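Local coordinates for unknown protein (Leishmania major, PDB 1R75) that is of unknown function but belongs to the DUF1935 family and folds as an all-beta domain built from two antiparallel sheets, at residues Glu61-Ala67 / Thr127-Ala133; Asn40-Arg44 / Phe55-Ser59; Gly25-Val29 / Glu111-Phe115. One frame throughout, in Å; residues are numbered along the deposited sequence.

Contact 1: residues Glu61-Ala67 / Thr127-Ala133; sequences ELIIHVA and TLEARTA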
loop_
_atom_site.group_PDB
_atom_site.type_symbol
_atom_site.label_atom_id
_atom_site.label_comp_id
_atom_site.label_asym_id
_atom_site.label_seq_id
_atom_site.Cartn_x
_atom_site.Cartn_y
_atom_site.Cartn_z
ATOM N N GLU A 61 13.741 -8.189 0.396
ATOM C CA GLU A 61 13.626 -9.294 1.358
ATOM C C GLU A 61 12.402 -9.344 2.236
ATOM O O GLU A 61 12.225 -10.364 2.971
ATOM C CB GLU A 61 14.841 -9.318 2.348
ATOM C CG GLU A 61 16.047 -8.414 2.070
ATOM C CD GLU A 61 17.327 -8.883 2.826
ATOM O OE1 GLU A 61 17.233 -9.326 4.023
ATOM O OE2 GLU A 61 18.446 -8.817 2.229
ATOM N N LEU A 62 11.601 -8.266 2.236
ATOM C CA LEU A 62 10.436 -8.153 3.159
ATOM C C LEU A 62 9.096 -8.213 2.445
ATOM O O LEU A 62 8.996 -7.665 1.397
ATOM C CB LEU A 62 10.466 -6.790 3.868
ATOM C CG LEU A 62 11.722 -6.508 4.706
ATOM C CD1 LEU A 62 11.549 -5.228 5.458
ATOM C CD2 LEU A 62 11.918 -7.574 5.650
ATOM N N ILE A 63 8.104 -8.857 3.055
ATOM C CA ILE A 63 6.688 -8.723 2.706
ATOM C C ILE A 63 6.046 -7.785 3.721
ATOM O O ILE A 63 6.287 -7.918 4.938
ATOM C CB ILE A 63 5.967 -10.053 2.598
ATOM C CG1 ILE A 63 4.484 -9.824 2.303
ATOM C CG2 ILE A 63 6.036 -10.858 3.794
ATOM C CD1 ILE A 63 3.767 -11.154 2.037
ATOM N N ILE A 64 5.308 -6.809 3.212
ATOM C CA ILE A 64 4.763 -5.713 4.044
ATOM C C ILE A 64 3.269 -5.857 4.046
ATOM O O ILE A 64 2.674 -6.097 3.000
ATOM C CB ILE A 64 5.192 -4.352 3.550
ATOM C CG1 ILE A 64 6.743 -4.235 3.586
ATOM C CG2 ILE A 64 4.441 -3.212 4.318
ATOM C CD1 ILE A 64 7.258 -3.076 2.920
ATOM N N HIS A 65 2.653 -5.816 5.224
ATOM C CA HIS A 65 1.187 -5.838 5.293
ATOM C C HIS A 65 0.744 -4.471 5.729
ATOM O O HIS A 65 1.227 -3.977 6.734
ATOM C CB HIS A 65 0.698 -6.849 6.339
ATOM C CG HIS A 65 -0.786 -6.845 6.553
ATOM N ND1 HIS A 65 -1.368 -6.483 7.752
ATOM C CD2 HIS A 65 -1.812 -7.113 5.709
ATOM C CE1 HIS A 65 -2.680 -6.522 7.630
ATOM N NE2 HIS A 65 -2.975 -6.922 6.412
ATOM N N VAL A 66 -0.139 -3.836 4.974
ATOM C CA VAL A 66 -0.557 -2.480 5.277
ATOM C C VAL A 66 -2.075 -2.453 5.362
ATOM O O VAL A 66 -2.765 -3.064 4.549
ATOM C CB VAL A 66 0.031 -1.428 4.318
ATOM C CG1 VAL A 66 -0.221 -1.740 2.892
ATOM C CG2 VAL A 66 -0.464 0.041 4.669
ATOM N N ALA A 67 -2.596 -1.859 6.419
ATOM C CA ALA A 67 -4.008 -1.580 6.504
ATOM C C ALA A 67 -4.241 -0.136 6.894
ATOM O O ALA A 67 -3.593 0.389 7.813
ATOM C CB ALA A 67 -4.712 -2.465 7.536
ATOM N N THR A 127 -2.505 -0.667 10.535
ATOM C CA THR A 127 -1.431 -1.670 10.763
ATOM C C THR A 127 -0.392 -1.498 9.720
ATOM O O THR A 127 -0.714 -1.261 8.534
ATOM C CB THR A 127 -2.002 -3.116 10.530
ATOM O OG1 THR A 127 -3.026 -3.391 11.474
ATOM C CG2 THR A 127 -0.919 -4.203 10.752
ATOM N N LEU A 128 0.875 -1.553 10.116
ATOM C CA LEU A 128 1.936 -1.539 9.173
ATOM C C LEU A 128 2.987 -2.530 9.739
ATOM O O LEU A 128 3.520 -2.285 10.843
ATOM C CB LEU A 128 2.459 -0.195 9.025
ATOM C CG LEU A 128 3.283 0.141 7.832
ATOM C CD1 LEU A 128 2.951 -0.488 6.513
ATOM C CD2 LEU A 128 3.252 1.700 7.655
ATOM N N GLU A 129 3.125 -3.675 9.085
ATOM C CA GLU A 129 3.949 -4.791 9.589
ATOM C C GLU A 129 4.787 -5.396 8.485
ATOM O O GLU A 129 4.381 -5.394 7.326
ATOM C CB GLU A 129 3.044 -5.906 10.110
ATOM C CG GLU A 129 3.741 -6.866 11.034
ATOM C CD GLU A 129 3.145 -6.866 12.451
ATOM O OE1 GLU A 129 1.876 -6.648 12.571
ATOM O OE2 GLU A 129 3.949 -7.069 13.435
ATOM N N ALA A 130 5.988 -5.865 8.791
ATOM C CA ALA A 130 6.760 -6.515 7.782
ATOM C C ALA A 130 7.344 -7.774 8.356
ATOM O O ALA A 130 7.625 -7.831 9.560
ATOM C CB ALA A 130 7.834 -5.621 7.261
ATOM N N ARG A 131 7.569 -8.734 7.462
ATOM C CA ARG A 131 8.252 -9.973 7.849
ATOM C C ARG A 131 9.121 -10.405 6.710
ATOM O O ARG A 131 8.955 -9.914 5.600
ATOM C CB ARG A 131 7.236 -11.021 8.269
ATOM C CG ARG A 131 6.512 -11.733 7.161
ATOM C CD ARG A 131 5.304 -12.577 7.609
ATOM N NE ARG A 131 5.649 -13.753 8.422
ATOM C CZ ARG A 131 4.886 -14.856 8.564
ATOM N NH1 ARG A 131 3.685 -14.968 7.967
ATOM N NH2 ARG A 131 5.333 -15.864 9.321
ATOM N N THR A 132 10.139 -11.244 6.971
ATOM C CA THR A 132 10.986 -11.684 5.858
ATOM C C THR A 132 10.105 -12.448 4.911
ATOM O O THR A 132 9.163 -13.172 5.324
ATOM C CB THR A 132 12.157 -12.650 6.378
ATOM O OG1 THR A 132 11.530 -13.647 7.170
ATOM C CG2 THR A 132 12.914 -12.026 7.310
ATOM N N ALA A 133 10.387 -12.307 3.632
ATOM C CA ALA A 133 9.633 -12.980 2.629
ATOM C C ALA A 133 10.120 -14.423 2.413
ATOM O O ALA A 133 10.694 -14.711 1.386
ATOM C CB ALA A 133 9.676 -12.206 1.376
#

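Contact 2: residues Asn40-Arg44 / Phe55-Ser59; sequences NILYR and FYNDS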
loop_
_atom_site.group_PDB
_atom_site.type_symbol
_atom_site.label_atom_id
_atom_site.label_comp_id
_atom_site.label_asym_id
_atom_site.label_seq_id
_atom_site.Cartn_x
_atom_site.Cartn_y
_atom_site.Cartn_z
ATOM N N ASN A 40 11.289 4.286 4.939
ATOM C CA ASN A 40 11.650 4.263 3.514
ATOM C C ASN A 40 11.776 2.881 2.844
ATOM O O ASN A 40 12.643 2.661 1.983
ATOM C CB ASN A 40 12.953 5.022 3.336
ATOM C CG ASN A 40 12.971 6.259 4.141
ATOM O OD1 ASN A 40 12.149 7.154 3.920
ATOM N ND2 ASN A 40 13.832 6.292 5.175
ATOM N N ILE A 41 10.960 1.920 3.264
ATOM C CA ILE A 41 10.860 0.677 2.540
ATOM C C ILE A 41 9.576 0.707 1.684
ATOM O O ILE A 41 9.541 0.149 0.594
ATOM C CB ILE A 41 10.794 -0.522 3.501
ATOM C CG1 ILE A 41 12.110 -0.655 4.337
ATOM C CG2 ILE A 41 10.635 -1.788 2.722
ATOM C CD1 ILE A 41 11.951 -1.164 5.747
ATOM N N LEU A 42 8.505 1.254 2.250
ATOM C CA LEU A 42 7.206 1.294 1.583
ATOM C C LEU A 42 6.912 2.658 1.088
ATOM O O LEU A 42 6.956 3.643 1.844
ATOM C CB LEU A 42 6.077 0.823 2.539
ATOM C CG LEU A 42 4.733 0.529 1.866
ATOM C CD1 LEU A 42 4.750 -0.612 0.963
ATOM C CD2 LEU A 42 3.583 0.408 2.889
ATOM N N TYR A 43 6.503 2.750 -0.167
ATOM C CA TYR A 43 6.115 4.054 -0.745
ATOM C C TYR A 43 4.678 4.015 -1.102
ATOM O O TYR A 43 4.266 3.033 -1.736
ATOM C CB TYR A 43 6.913 4.327 -2.010
ATOM C CG TYR A 43 8.381 4.517 -1.675
ATOM C CD1 TYR A 43 8.891 5.789 -1.420
ATOM C CD2 TYR A 43 9.198 3.433 -1.502
ATOM C CE1 TYR A 43 10.249 5.969 -1.075
ATOM C CE2 TYR A 43 10.523 3.585 -1.152
ATOM C CZ TYR A 43 11.045 4.866 -0.973
ATOM O OH TYR A 43 12.342 5.008 -0.559
ATOM N N ARG A 44 3.942 5.056 -0.753
ATOM C CA ARG A 44 2.613 5.317 -1.264
ATOM C C ARG A 44 2.711 6.144 -2.522
ATOM O O ARG A 44 3.374 7.173 -2.503
ATOM C CB ARG A 44 1.794 6.017 -0.215
ATOM C CG ARG A 44 0.442 6.441 -0.619
ATOM C CD ARG A 44 -0.396 6.882 0.590
ATOM N NE ARG A 44 0.126 8.112 1.198
ATOM C CZ ARG A 44 -0.218 9.297 0.873
ATOM N NH1 ARG A 44 -1.102 9.496 -0.099
ATOM N NH2 ARG A 44 0.319 10.330 1.559
ATOM N N PHE A 55 0.864 1.076 -3.513
ATOM C CA PHE A 55 2.044 0.906 -2.669
ATOM C C PHE A 55 3.125 0.161 -3.428
ATOM O O PHE A 55 2.859 -0.799 -4.195
ATOM C CB PHE A 55 1.672 0.105 -1.410
ATOM C CG PHE A 55 0.849 0.859 -0.472
ATOM C CD1 PHE A 55 1.364 1.949 0.202
ATOM C CD2 PHE A 55 -0.469 0.482 -0.239
ATOM C CE1 PHE A 55 0.532 2.666 1.164
ATOM C CE2 PHE A 55 -1.265 1.154 0.685
ATOM C CZ PHE A 55 -0.762 2.293 1.351
ATOM N N TYR A 56 4.345 0.608 -3.230
ATOM C CA TYR A 56 5.526 -0.029 -3.788
ATOM C C TYR A 56 6.462 -0.406 -2.633
ATOM O O TYR A 56 6.697 0.411 -1.745
ATOM C CB TYR A 56 6.207 0.902 -4.830
ATOM C CG TYR A 56 7.579 0.430 -5.200
ATOM C CD1 TYR A 56 7.746 -0.748 -5.932
ATOM C CD2 TYR A 56 8.704 1.113 -4.793
ATOM C CE1 TYR A 56 9.009 -1.245 -6.212
ATOM C CE2 TYR A 56 9.979 0.628 -5.065
ATOM C CZ TYR A 56 10.114 -0.511 -5.799
ATOM O OH TYR A 56 11.332 -1.006 -6.078
ATOM N N ASN A 57 6.942 -1.637 -2.635
ATOM C CA ASN A 57 7.833 -2.170 -1.627
ATOM C C ASN A 57 9.238 -2.237 -2.307
ATOM O O ASN A 57 9.443 -3.019 -3.243
ATOM C CB ASN A 57 7.268 -3.507 -1.167
ATOM C CG ASN A 57 8.225 -4.281 -0.207
ATOM O OD1 ASN A 57 9.369 -3.864 0.084
ATOM N ND2 ASN A 57 7.748 -5.404 0.260
ATOM N N ASP A 58 10.148 -1.337 -1.879
ATOM C CA ASP A 58 11.529 -1.294 -2.383
ATOM C C ASP A 58 12.527 -2.243 -1.633
ATOM O O ASP A 58 13.728 -2.212 -1.864
ATOM C CB ASP A 58 12.006 0.149 -2.330
ATOM C CG ASP A 58 13.227 0.404 -3.198
ATOM O OD1 ASP A 58 13.302 -0.103 -4.347
ATOM O OD2 ASP A 58 14.137 1.121 -2.762
ATOM N N SER A 59 12.022 -3.097 -0.767
ATOM C CA SER A 59 12.819 -4.139 -0.193
ATOM C C SER A 59 12.975 -5.327 -1.102
ATOM O O SER A 59 12.050 -5.735 -1.755
ATOM C CB SER A 59 12.195 -4.638 1.109
ATOM O OG SER A 59 13.075 -5.570 1.672
#

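Contact 3: residues Gly25-Val29 / Glu111-Phe115; sequences GKPTV and ETQMF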
loop_
_atom_site.group_PDB
_atom_site.type_symbol
_atom_site.label_atom_id
_atom_site.label_comp_id
_atom_site.label_asym_id
_atom_site.label_seq_id
_atom_site.Cartn_x
_atom_site.Cartn_y
_atom_site.Cartn_z
ATOM N N GLY A 25 14.454 -1.332 -7.370
ATOM C CA GLY A 25 13.443 -1.603 -8.350
ATOM C C GLY A 25 12.664 -0.344 -8.559
ATOM O O GLY A 25 13.064 0.691 -8.114
ATOM N N LYS A 26 11.557 -0.440 -9.288
ATOM C CA LYS A 26 10.679 0.699 -9.448
ATOM C C LYS A 26 9.225 0.256 -9.463
ATOM O O LYS A 26 8.918 -0.823 -9.899
ATOM C CB LYS A 26 10.969 1.454 -10.738
ATOM C CG LYS A 26 11.119 0.607 -11.933
ATOM C CD LYS A 26 11.439 1.477 -13.152
ATOM C CE LYS A 26 11.347 0.665 -14.442
ATOM N NZ LYS A 26 10.978 1.540 -15.597
ATOM N N PRO A 27 8.349 1.166 -9.056
ATOM C CA PRO A 27 6.910 0.957 -9.178
ATOM C C PRO A 27 6.485 0.755 -10.618
ATOM O O PRO A 27 7.204 1.178 -11.555
ATOM C CB PRO A 27 6.326 2.253 -8.653
ATOM C CG PRO A 27 7.363 2.902 -7.916
ATOM C CD PRO A 27 8.664 2.519 -8.555
ATOM N N THR A 28 5.324 0.127 -10.824
ATOM C CA THR A 28 4.893 -0.131 -12.192
ATOM C C THR A 28 4.088 1.029 -12.704
ATOM O O THR A 28 3.716 1.055 -13.884
ATOM C CB THR A 28 4.069 -1.379 -12.254
ATOM O OG1 THR A 28 3.029 -1.331 -11.254
ATOM C CG2 THR A 28 4.945 -2.564 -11.895
ATOM N N VAL A 29 3.780 1.972 -11.812
ATOM C CA VAL A 29 3.036 3.150 -12.193
ATOM C C VAL A 29 3.720 4.392 -11.651
ATOM O O VAL A 29 4.370 4.372 -10.603
ATOM C CB VAL A 29 1.597 3.094 -11.659
ATOM C CG1 VAL A 29 0.837 1.972 -12.325
ATOM C CG2 VAL A 29 1.557 2.961 -10.124
ATOM N N GLU A 111 7.344 -5.296 -5.464
ATOM C CA GLU A 111 6.067 -5.288 -6.063
ATOM C C GLU A 111 5.378 -3.979 -5.901
ATOM O O GLU A 111 5.568 -3.288 -4.922
ATOM C CB GLU A 111 5.230 -6.362 -5.384
ATOM C CG GLU A 111 4.062 -6.917 -6.098
ATOM C CD GLU A 111 3.478 -8.117 -5.320
ATOM O OE1 GLU A 111 2.980 -7.916 -4.161
ATOM O OE2 GLU A 111 3.564 -9.282 -5.864
ATOM N N THR A 112 4.532 -3.648 -6.871
ATOM C CA THR A 112 3.529 -2.573 -6.769
ATOM C C THR A 112 2.120 -3.195 -6.585
ATOM O O THR A 112 1.753 -4.085 -7.365
ATOM C CB THR A 112 3.539 -1.702 -8.040
ATOM O OG1 THR A 112 4.843 -1.121 -8.248
ATOM C CG2 THR A 112 2.708 -0.424 -7.906
ATOM N N GLN A 113 1.384 -2.830 -5.537
ATOM C CA GLN A 113 -0.003 -3.207 -5.331
ATOM C C GLN A 113 -0.888 -1.974 -5.485
ATOM O O GLN A 113 -0.770 -1.035 -4.695
ATOM C CB GLN A 113 -0.184 -3.906 -3.950
ATOM C CG GLN A 113 0.394 -5.277 -3.940
ATOM C CD GLN A 113 -0.620 -6.312 -4.520
ATOM O OE1 GLN A 113 -1.390 -6.006 -5.413
ATOM N NE2 GLN A 113 -0.646 -7.478 -3.964
ATOM N N MET A 114 -1.861 -2.007 -6.422
ATOM C CA MET A 114 -2.992 -1.056 -6.416
ATOM C C MET A 114 -3.789 -1.264 -5.102
ATOM O O MET A 114 -3.971 -2.372 -4.629
ATOM C CB MET A 114 -3.900 -1.332 -7.640
ATOM C CG MET A 114 -3.185 -1.063 -8.925
ATOM S SD MET A 114 -2.792 0.773 -9.039
ATOM C CE MET A 114 -1.386 0.345 -9.440
ATOM N N PHE A 115 -4.205 -0.157 -4.510
ATOM C CA PHE A 115 -4.823 -0.155 -3.234
ATOM C C PHE A 115 -6.249 0.312 -3.263
ATOM O O PHE A 115 -7.229 -0.496 -2.989
ATOM C CB PHE A 115 -3.927 0.669 -2.322
ATOM C CG PHE A 115 -4.321 0.588 -0.865
ATOM C CD1 PHE A 115 -4.451 -0.630 -0.256
ATOM C CD2 PHE A 115 -4.542 1.775 -0.088
ATOM C CE1 PHE A 115 -4.783 -0.718 1.112
ATOM C CE2 PHE A 115 -4.942 1.662 1.241
ATOM C CZ PHE A 115 -5.020 0.411 1.832
HETATM O O HOH W 1 7.012 -2.882 -8.914
#

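Contact 1: residues Glu61-Ala67 / Thr127-Ala133
Strands 62-71 and 123-132 run antiparallel at one margin of the four-stranded sheet, and between 61-67 and 127-133 they illustrate how a regular backbone pairing can carry two unlike faces. Ile-63 pairs with Arg-131, His-65 with Glu-129 and Ala-67 with Thr-127, each pair exchanging two backbone hydrogen bonds. The pairing extends past the strand ends, where Ala-133 N donates to Glu-61 O at 2.8 Å.

On the face that looks into the protein, Leu-128 CD1 lies against two side chains at once, 3.8 Å from Val-66 CB and 3.8 Å from Ile-64 CG2. CG of Leu-128 stands anti to the backbone N (chi1 -162°), and the side chain runs alongside both neighbours, its end bent back toward strand 62-71. Ala-130 CB adds a smaller contact with Ile-64 CG1 at 4.1 Å. Leu-42 of the other sheet touches both Ile-64 and Leu-128.

The other face is mixed. Arg-131 CG comes within 3.5 Å of Ile-63 CG2, the aliphatic part of the arginine lying beside the isoleucine and pointing the same way. Farther along, Thr-127 CG2 approaches ND1 of His-65 at 3.8 Å, at the ring edge and near its plane, while NE2 makes a weak hydrogen bond to Glu-104.

The chemistry divides accordingly: aliphatic carbons fill the inward face, whereas the opposite face combines apolar groups with Glu-129 and Arg-131, both exposed to solvent, and the backbone amides of the hydrogen-bonded pairs are satisfied between the strands.

Contact 2: residues Asn40-Arg44 / Phe55-Ser59
The antiparallel beta hairpin of strands 42-47 and 52-57 joins 40-44 to 55-59, a compact case of one pairing serving both sides of a sheet. Its backbone bonds centre on Tyr-43 and Tyr-56, a hydrogen-bonded pair in which each N donates to the other's O at 2.8 Å. Asp-58 N prolongs the pairing beyond the strands by donating to Ile-41 O.

Apolar packing differs from face to face. Toward the second sheet, Leu-42 CD2 meets Phe-55 CD1 at 3.8 Å, and Arg-44 CB lies 3.8 Å from CE1 of the same ring; the guanidinium goes on to cation-pi contacts with Tyr-35 and Trp-53. On the opposite face the two tyrosines lie side by side, CD2 of Tyr-43 being 4.1 Å from CD2 of Tyr-56, and Phe-22 meets both rings edge-to-face. Asp-58 CB sits at the edge of the Tyr-43 ring.

Polar side-chain bonds gather where the chain leaves the second strand. Asn-57 ND2 donates to the backbone O of Leu-62 and of Val-107, and Ser-59 OG pairs with Glu-61 N. An Asx turn is formed as Asn-57 OD1 accepts from Ser-59 N at 2.9 Å; the same oxygen touches Ile-41 CG2 at 3.6 Å.

Contact 3: residues Gly25-Val29 / Glu111-Phe115
Thr-28 and Thr-112 meet where the loop 25-29 passes beside strand 112-117, a worked example of one side-chain hydroxyl joining an irregular segment to a regular one. The link is a hydrogen bond from Thr-28 N to Thr-112 OG1, 2.9 Å long and bent, with an angle of 142° at the hydrogen. It depends on the rotamer of Thr-112: with chi1 at -59°, OG1 stands beside its own backbone N and faces the loop, while CG2 is turned anti to that N.

OG1 of Thr-112 also donates to a water at 2.9 Å, and this water in turn donates to Lys-26 O at 3.0 Å. One hydroxyl thus accepts from the loop directly and reaches it a second time through solvent, gripping the backbone on both sides of Pro-27. The proline fits closely here, its CA only 3.1 Å from Thr-112 OG1, and its ring also rests on Phe-22 and Tyr-56.

The side chains of Thr-28 and Thr-112 pass alongside one another, pointing opposite ways. OG1 of Thr-28, set between its backbone N and carbonyl carbon, touches carbon atoms of its partner, lying 3.3 Å from Thr-112 CB and 3.5 Å from Thr-112 CG2.

Beyond them the contact becomes apolar. The Met-114 chain bends at chi2 (-65°) and again at its last torsion, which brings the methyl toward the loop; CE meets Val-29 tip to tip, 4.0 Å from CG1 and equally far from CG2. The methionine side chain also touches Leu-79 and Ala-54.

With a single direct hydrogen bond, one bridging water and a small aliphatic touch, this is surface packing of an N-terminal loop against one strand of a five-stranded antiparallel sheet.

In the fold
From the N terminus, the chain first lays down the loop 25-29, whose partner strand in contact 3 arrives more than eighty residues later. Contact 2 is the first to close, joining consecutive strands as a short hairpin that falls wholly within the long span of contact 3. Contact 1 opens after that hairpin is complete and closes last, its span crossing that of contact 3. Contacts 2 and 3 share the five-stranded sheet, where strands 52-57 and 112-117 are neighbours; contact 1 belongs to the four-stranded one. The sheets meet where Ile-64 packs on Asn-57 and Val-66 on Phe-55, with Ile-41 of the loop before strand 42-47 also against Ile-64, whereas contacts 1 and 3 do not touch.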